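Protein argonaute 5 (Arabidopsis thaliana, PDB 4G0O) probably recognises the 5' nucleotide of small RNAs with its MID domain, sorting them for RNA-guided gene regulation. Local coordinates at residues Gln109-Gln112 / Val113-Asn117; Pro28-Phe31 / Cys32-Ile36; Lys92-Arg95 / Ile96-Glu100. All coordinates share one frame; numbering follows the deposited sequence.

Interaction 1 of 3, residues Gln109-Gln112 / Val113-Asn117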
# COMPACT_ATOMS: atom_id res chain seq x y z
N GLN A 109 -3.72 -2.48 -8.25
CA GLN A 109 -3.94 -2.10 -9.64
C GLN A 109 -4.69 -0.77 -9.79
O GLN A 109 -5.77 -0.58 -9.22
CB GLN A 109 -4.69 -3.19 -10.38
CG GLN A 109 -3.88 -4.44 -10.62
CD GLN A 109 -4.73 -5.55 -11.14
OE1 GLN A 109 -5.77 -5.87 -10.56
NE2 GLN A 109 -4.31 -6.15 -12.25
N PRO A 110 -4.12 0.16 -10.58
CA PRO A 110 -4.69 1.50 -10.77
C PRO A 110 -6.16 1.50 -11.24
O PRO A 110 -6.92 2.38 -10.84
CB PRO A 110 -3.76 2.14 -11.82
CG PRO A 110 -2.99 1.00 -12.43
CD PRO A 110 -2.91 -0.06 -11.38
N ARG A 111 -6.55 0.52 -12.05
CA ARG A 111 -7.94 0.44 -12.50
C ARG A 111 -8.89 0.07 -11.35
O ARG A 111 -10.05 0.50 -11.31
CB ARG A 111 -8.02 -0.60 -13.61
CG ARG A 111 -9.41 -1.02 -14.02
CD ARG A 111 -9.34 -2.35 -14.77
NE ARG A 111 -7.96 -2.72 -15.10
CZ ARG A 111 -7.23 -3.61 -14.43
NH1 ARG A 111 -5.99 -3.87 -14.81
NH2 ARG A 111 -7.75 -4.24 -13.37
N GLN A 112 -8.38 -0.73 -10.41
CA GLN A 112 -9.18 -1.11 -9.25
C GLN A 112 -9.20 0.01 -8.22
O GLN A 112 -10.23 0.28 -7.61
CB GLN A 112 -8.63 -2.39 -8.61
CG GLN A 112 -8.66 -3.60 -9.52
CD GLN A 112 -10.07 -3.98 -9.94
OE1 GLN A 112 -11.05 -3.70 -9.23
NE2 GLN A 112 -10.19 -4.63 -11.10
N VAL A 113 -8.04 0.65 -8.02
CA VAL A 113 -7.94 1.79 -7.12
C VAL A 113 -8.94 2.86 -7.55
O VAL A 113 -9.60 3.49 -6.71
CB VAL A 113 -6.50 2.38 -7.12
CG1 VAL A 113 -6.50 3.83 -6.63
CG2 VAL A 113 -5.58 1.52 -6.27
N ASN A 114 -9.07 3.03 -8.86
CA ASN A 114 -10.01 3.97 -9.43
C ASN A 114 -11.48 3.69 -9.05
O ASN A 114 -12.28 4.61 -8.96
CB ASN A 114 -9.87 4.01 -10.95
CG ASN A 114 -10.46 5.26 -11.56
OD1 ASN A 114 -10.24 6.36 -11.05
ND2 ASN A 114 -11.24 5.10 -12.62
N LYS A 115 -11.83 2.43 -8.84
CA LYS A 115 -13.20 2.07 -8.50
C LYS A 115 -13.56 2.44 -7.06
O LYS A 115 -14.74 2.66 -6.74
CB LYS A 115 -13.45 0.57 -8.69
CG LYS A 115 -13.34 0.01 -10.11
CD LYS A 115 -13.15 -1.52 -9.98
CE LYS A 115 -13.15 -2.29 -11.30
NZ LYS A 115 -12.50 -1.55 -12.41
N LEU A 116 -12.56 2.51 -6.19
CA LEU A 116 -12.78 2.74 -4.76
C LEU A 116 -13.90 1.84 -4.22
O LEU A 116 -14.77 2.29 -3.45
CB LEU A 116 -13.06 4.21 -4.46
CG LEU A 116 -11.90 5.20 -4.61
CD1 LEU A 116 -12.39 6.63 -4.54
CD2 LEU A 116 -10.83 4.95 -3.54
N ASN A 117 -13.90 0.58 -4.65
CA ASN A 117 -14.87 -0.38 -4.17
C ASN A 117 -14.55 -0.73 -2.72
O ASN A 117 -13.42 -1.04 -2.38
CB ASN A 117 -14.90 -1.63 -5.05
CG ASN A 117 -16.22 -2.39 -4.92
OD1 ASN A 117 -16.85 -2.37 -3.87
ND2 ASN A 117 -16.65 -3.03 -6.00
O HOH W 1 -11.81 -0.90 -5.85
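Val-113 and Asn-114 turn their backbone N-H groups back onto Gln-109 and Pro-110, closing the first turns of a short helix. Val-113 N reaches Gln-109 O at 2.8 Å, and Asn-114 N meets Pro-110 O at 3.0 Å. Lys-115 N makes a tighter i to i+3 bond, 2.9 Å from Gln-112 O, sitting above the carbonyl plane and off the lone pairs. One water joins this turn to what follows: it donates to Gln-112 O at 2.6 Å and accepts from Asn-117 N at 2.8 Å.

Among the side chains, Lys-115 runs alongside Arg-111, both pointing the same way. A bend at its last torsion (chi4 37°) curls NZ back over Arg-111 CG at 3.5 Å and into a weak hydrogen bond with Arg-111 O. The aliphatic part of Lys-115 also flanks Gln-112, while Val-113 faces Leu-27 of helix 27-42.

Leu-116 leaves the helix with positive phi (46°), and Asn-117 then N-caps helix 118-131, its OD1 bonding weakly to Gln-119 N. The arrangement is a short helix passing directly into a longer, N-capped one within the Rossmann-like fold of the MID domain.

Interaction 2 of 3, residues Pro28-Phe31 / Cys32-Ile36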
# COMPACT_ATOMS: atom_id res chain seq x y z
N PRO A 28 -4.50 8.86 -5.41
CA PRO A 28 -3.64 8.24 -4.39
C PRO A 28 -3.97 8.68 -2.97
O PRO A 28 -4.11 7.82 -2.09
CB PRO A 28 -2.24 8.71 -4.80
CG PRO A 28 -2.31 8.79 -6.29
CD PRO A 28 -3.71 9.30 -6.59
N GLN A 29 -4.09 9.99 -2.75
CA GLN A 29 -4.50 10.53 -1.46
C GLN A 29 -5.87 10.03 -1.02
O GLN A 29 -6.05 9.61 0.11
CB GLN A 29 -4.58 12.06 -1.51
CG GLN A 29 -3.33 12.75 -1.04
CD GLN A 29 -3.05 12.48 0.41
OE1 GLN A 29 -3.94 12.06 1.16
NE2 GLN A 29 -1.80 12.70 0.83
N GLU A 30 -6.84 10.14 -1.92
CA GLU A 30 -8.21 9.76 -1.60
C GLU A 30 -8.29 8.26 -1.30
O GLU A 30 -8.88 7.85 -0.29
CB GLU A 30 -9.15 10.16 -2.74
CG GLU A 30 -10.45 9.37 -2.81
CD GLU A 30 -11.50 9.84 -1.80
OE1 GLU A 30 -11.20 10.72 -0.96
OE2 GLU A 30 -12.63 9.31 -1.85
N PHE A 31 -7.69 7.45 -2.18
CA PHE A 31 -7.67 5.99 -2.01
C PHE A 31 -6.99 5.55 -0.72
O PHE A 31 -7.49 4.66 -0.03
CB PHE A 31 -6.99 5.30 -3.19
CG PHE A 31 -6.70 3.86 -2.95
CD1 PHE A 31 -5.42 3.43 -2.62
CD2 PHE A 31 -7.72 2.92 -3.02
CE1 PHE A 31 -5.16 2.10 -2.39
CE2 PHE A 31 -7.47 1.59 -2.78
CZ PHE A 31 -6.18 1.17 -2.47
N CYS A 32 -5.86 6.14 -0.39
CA CYS A 32 -5.18 5.79 0.84
C CYS A 32 -5.98 6.28 2.05
O CYS A 32 -5.94 5.67 3.11
CB CYS A 32 -3.76 6.34 0.88
SG CYS A 32 -2.60 5.50 -0.22
N LYS A 33 -6.70 7.39 1.88
CA LYS A 33 -7.46 7.93 3.00
C LYS A 33 -8.57 6.97 3.40
O LYS A 33 -8.77 6.68 4.58
CB LYS A 33 -8.02 9.32 2.68
CG LYS A 33 -8.90 9.88 3.80
CD LYS A 33 -9.20 11.38 3.62
CE LYS A 33 -8.09 12.26 4.19
NZ LYS A 33 -6.87 12.34 3.32
N GLN A 34 -9.28 6.45 2.40
CA GLN A 34 -10.35 5.48 2.64
C GLN A 34 -9.82 4.11 3.07
O GLN A 34 -10.39 3.47 3.96
CB GLN A 34 -11.26 5.35 1.41
CG GLN A 34 -12.22 6.52 1.22
CD GLN A 34 -13.04 6.43 -0.07
OE1 GLN A 34 -13.42 5.34 -0.52
NE2 GLN A 34 -13.30 7.58 -0.67
N LEU A 35 -8.73 3.65 2.44
CA LEU A 35 -8.17 2.33 2.73
C LEU A 35 -7.78 2.25 4.20
O LEU A 35 -8.14 1.30 4.90
CB LEU A 35 -6.95 2.06 1.85
CG LEU A 35 -6.73 0.64 1.31
CD1 LEU A 35 -5.29 0.47 0.95
CD2 LEU A 35 -7.20 -0.47 2.27
N ILE A 36 -7.07 3.27 4.68
CA ILE A 36 -6.68 3.36 6.08
C ILE A 36 -7.89 3.40 7.03
O ILE A 36 -7.87 2.76 8.08
CB ILE A 36 -5.74 4.54 6.32
CG1 ILE A 36 -4.33 4.13 5.92
CG2 ILE A 36 -5.75 4.99 7.77
CD1 ILE A 36 -3.42 5.30 5.68
O HOH W 2 -4.80 14.68 1.97
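Phe-31 and Leu-35 are brought together by their first torsions: Phe-31 carries CG anti to its own N (chi1 169°), while Leu-35 has a chi1 of -142°, away from the usual staggered values. The two side chains consequently run alongside each other in the same direction, one helical turn apart. Leu-35 CD1 packs against the far end of the ring, 3.6 Å from Phe-31 CZ, and Leu-35 CB lies over one ring face. Cys-32, next along the chain, turns SG to the side of its backbone N and approaches the same ring obliquely, its sulfur 5.5 Å from the ring centroid; this is a loose sulfur-aromatic contact rather than a stack on the face.

The polar side of the helix is less firmly tied. Lys-33 is bent at both of its outer torsions, which brings NZ to 3.7 Å from Gln-29 OE1, where a water bridges the two through weak bonds only. The ends of Glu-30 and Gln-34 also meet here, but they come together too closely in the model for their arrangement to be trusted.

Beneath the side chains the backbone makes regular i to i+4 bonds, an unbroken run of four from Cys-32 N, which reaches Pro-28 O at 3.0 Å, to Leu-35 N, which bonds Phe-31 O.

Helix 27-42 is the connection of the beta-alpha-beta unit made with strands 7-18 and 45-46. Cys-32 presses onto the parallel sheet at Cys-16 and Ile-80, Ile-36 reaches Trp-14 of strand 7-18, and Phe-31 and Leu-35 together meet Met-121 of helix 118-131.

Interaction 3 of 3, residues Lys92-Arg95 / Ile96-Glu100. With SO4 (sulfate ion), chain C.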
# COMPACT_ATOMS: atom_id res chain seq x y z
N LYS A 92 8.98 -7.47 -10.82
CA LYS A 92 10.07 -6.55 -10.56
C LYS A 92 9.86 -5.79 -9.23
O LYS A 92 10.77 -5.73 -8.39
CB LYS A 92 10.22 -5.55 -11.71
CG LYS A 92 11.46 -4.68 -11.58
CD LYS A 92 11.35 -3.36 -12.36
CE LYS A 92 11.73 -3.50 -13.83
NZ LYS A 92 11.50 -2.23 -14.58
N ILE A 93 8.67 -5.23 -9.04
CA ILE A 93 8.40 -4.42 -7.85
C ILE A 93 8.47 -5.23 -6.56
O ILE A 93 9.01 -4.76 -5.56
CB ILE A 93 7.04 -3.69 -7.94
CG1 ILE A 93 7.04 -2.74 -9.14
CG2 ILE A 93 6.74 -2.91 -6.64
CD1 ILE A 93 5.71 -2.09 -9.40
N LYS A 94 7.92 -6.45 -6.58
CA LYS A 94 7.90 -7.26 -5.37
C LYS A 94 9.31 -7.71 -5.03
O LYS A 94 9.72 -7.68 -3.87
CB LYS A 94 7.03 -8.49 -5.55
CG LYS A 94 5.56 -8.17 -5.66
CD LYS A 94 4.85 -8.34 -4.32
CE LYS A 94 4.59 -6.99 -3.63
NZ LYS A 94 4.07 -7.18 -2.23
N ARG A 95 10.03 -8.13 -6.07
CA ARG A 95 11.42 -8.53 -5.94
C ARG A 95 12.23 -7.41 -5.28
O ARG A 95 12.95 -7.63 -4.31
CB ARG A 95 12.01 -8.91 -7.31
CG ARG A 95 13.54 -9.00 -7.31
CD ARG A 95 14.14 -9.35 -8.67
NE ARG A 95 13.92 -8.32 -9.69
CZ ARG A 95 14.63 -7.19 -9.79
NH1 ARG A 95 14.36 -6.31 -10.75
NH2 ARG A 95 15.61 -6.94 -8.93
N ILE A 96 12.08 -6.19 -5.78
CA ILE A 96 12.85 -5.07 -5.26
C ILE A 96 12.49 -4.79 -3.81
O ILE A 96 13.35 -4.60 -2.96
CB ILE A 96 12.63 -3.81 -6.11
CG1 ILE A 96 13.30 -3.97 -7.47
CG2 ILE A 96 13.15 -2.57 -5.38
CD1 ILE A 96 12.87 -2.92 -8.49
N CYS A 97 11.19 -4.77 -3.54
CA CYS A 97 10.73 -4.49 -2.19
C CYS A 97 11.05 -5.62 -1.23
O CYS A 97 11.70 -5.40 -0.19
CB CYS A 97 9.21 -4.23 -2.19
SG CYS A 97 8.74 -2.72 -3.05
N GLU A 98 10.59 -6.81 -1.56
CA GLU A 98 10.63 -7.91 -0.60
C GLU A 98 12.04 -8.47 -0.44
O GLU A 98 12.54 -8.58 0.67
CB GLU A 98 9.64 -9.01 -1.01
CG GLU A 98 8.19 -8.51 -1.06
CD GLU A 98 7.20 -9.58 -1.52
OE1 GLU A 98 7.53 -10.37 -2.43
OE2 GLU A 98 6.07 -9.61 -0.97
N THR A 99 12.68 -8.78 -1.56
CA THR A 99 14.00 -9.37 -1.52
C THR A 99 15.12 -8.33 -1.43
O THR A 99 16.00 -8.45 -0.58
CB THR A 99 14.24 -10.29 -2.76
OG1 THR A 99 14.24 -9.49 -3.94
CG2 THR A 99 13.15 -11.33 -2.87
N GLU A 100 15.08 -7.31 -2.28
CA GLU A 100 16.25 -6.44 -2.38
C GLU A 100 16.39 -5.32 -1.35
O GLU A 100 17.47 -5.12 -0.80
CB GLU A 100 16.46 -5.97 -3.82
CG GLU A 100 17.35 -6.96 -4.62
CD GLU A 100 16.79 -7.29 -5.98
OE1 GLU A 100 16.22 -6.37 -6.61
OE2 GLU A 100 16.91 -8.45 -6.42
S SO4 C . -0.33 -8.65 -2.84
O1 SO4 C . -1.38 -8.39 -3.84
O2 SO4 C . 0.87 -7.84 -3.19
O3 SO4 C . -0.84 -8.35 -1.49
O4 SO4 C . 0.00 -10.09 -2.84
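Lys-94 and Glu-98 form a weak salt bridge one turn apart, NZ to OE2 at 3.4 Å, reached by bends at the lysine's second and third torsions. Lys-94 NZ bonds Ser-105 OG of strand 105-108 more firmly, and O2 of a sulfate weakly, also at 3.4 Å. The ion, probably from the crystallisation liquor, also binds Lys-131 NZ; the lysine pair is consistent with the guide RNA 5'-phosphate pocket of Argonaute MID domains. With an alanine in place of Lys-94, Ser-105 OG would lose this partner, Glu-98 would probably lose its weak salt bridge, and the anion would likely be left more to Lys-131.

The second salt bridge is closer: Arg-95 NH2 lies 2.5 Å from Glu-100 OE1, a length to be read with caution. The carboxylate comes to the guanidinium edge, their planes 45° apart, while Ile-96 CG1 covers one face.

Among apolar contacts, Ile-96 CD1 lies beside Lys-92 CG at 3.8 Å, and Ile-93 CG2 meets Cys-97 SG at 4.1 Å.

Backbone i to i+4 bonds run from Ile-96 N to Glu-98 N; the wider pi-type turn at 96-100 appears in Glu-100 N bonding back to Arg-95 O, an oxygen whose place is less sure.

Helix 90-101 links strands 78-82 and 105-108 in a beta-alpha-beta unit: Ile-93 faces Cys-107 of the sheet, and Ile-96 packs on Ile-62 and Leu-66 of helix 62-72.

How the interactions relate
Along the chain, interaction 2 comes first, on helix 27-42, then interaction 3 on helix 90-101, and lastly interaction 1 on helix 110-115. Interactions 1 and 2 touch, their centres 11 Å apart: Val-113 CG1 packs on Phe-31 CG at 3.7 Å, and Leu-116 covers Glu-30 and Phe-31, joining two helices distant in sequence. Interaction 3 stands away, centred about 22 Å from interaction 1 and 23 Å from interaction 2, on the opposite side of the chain's centre from the latter. In sequence, strand 105-108 links helix 90-101 to helix 110-115. The anion is held by Lys-94 of interaction 3 and Lys-131 of helix 118-131, on which interaction 2 packs and into which interaction 1 leads.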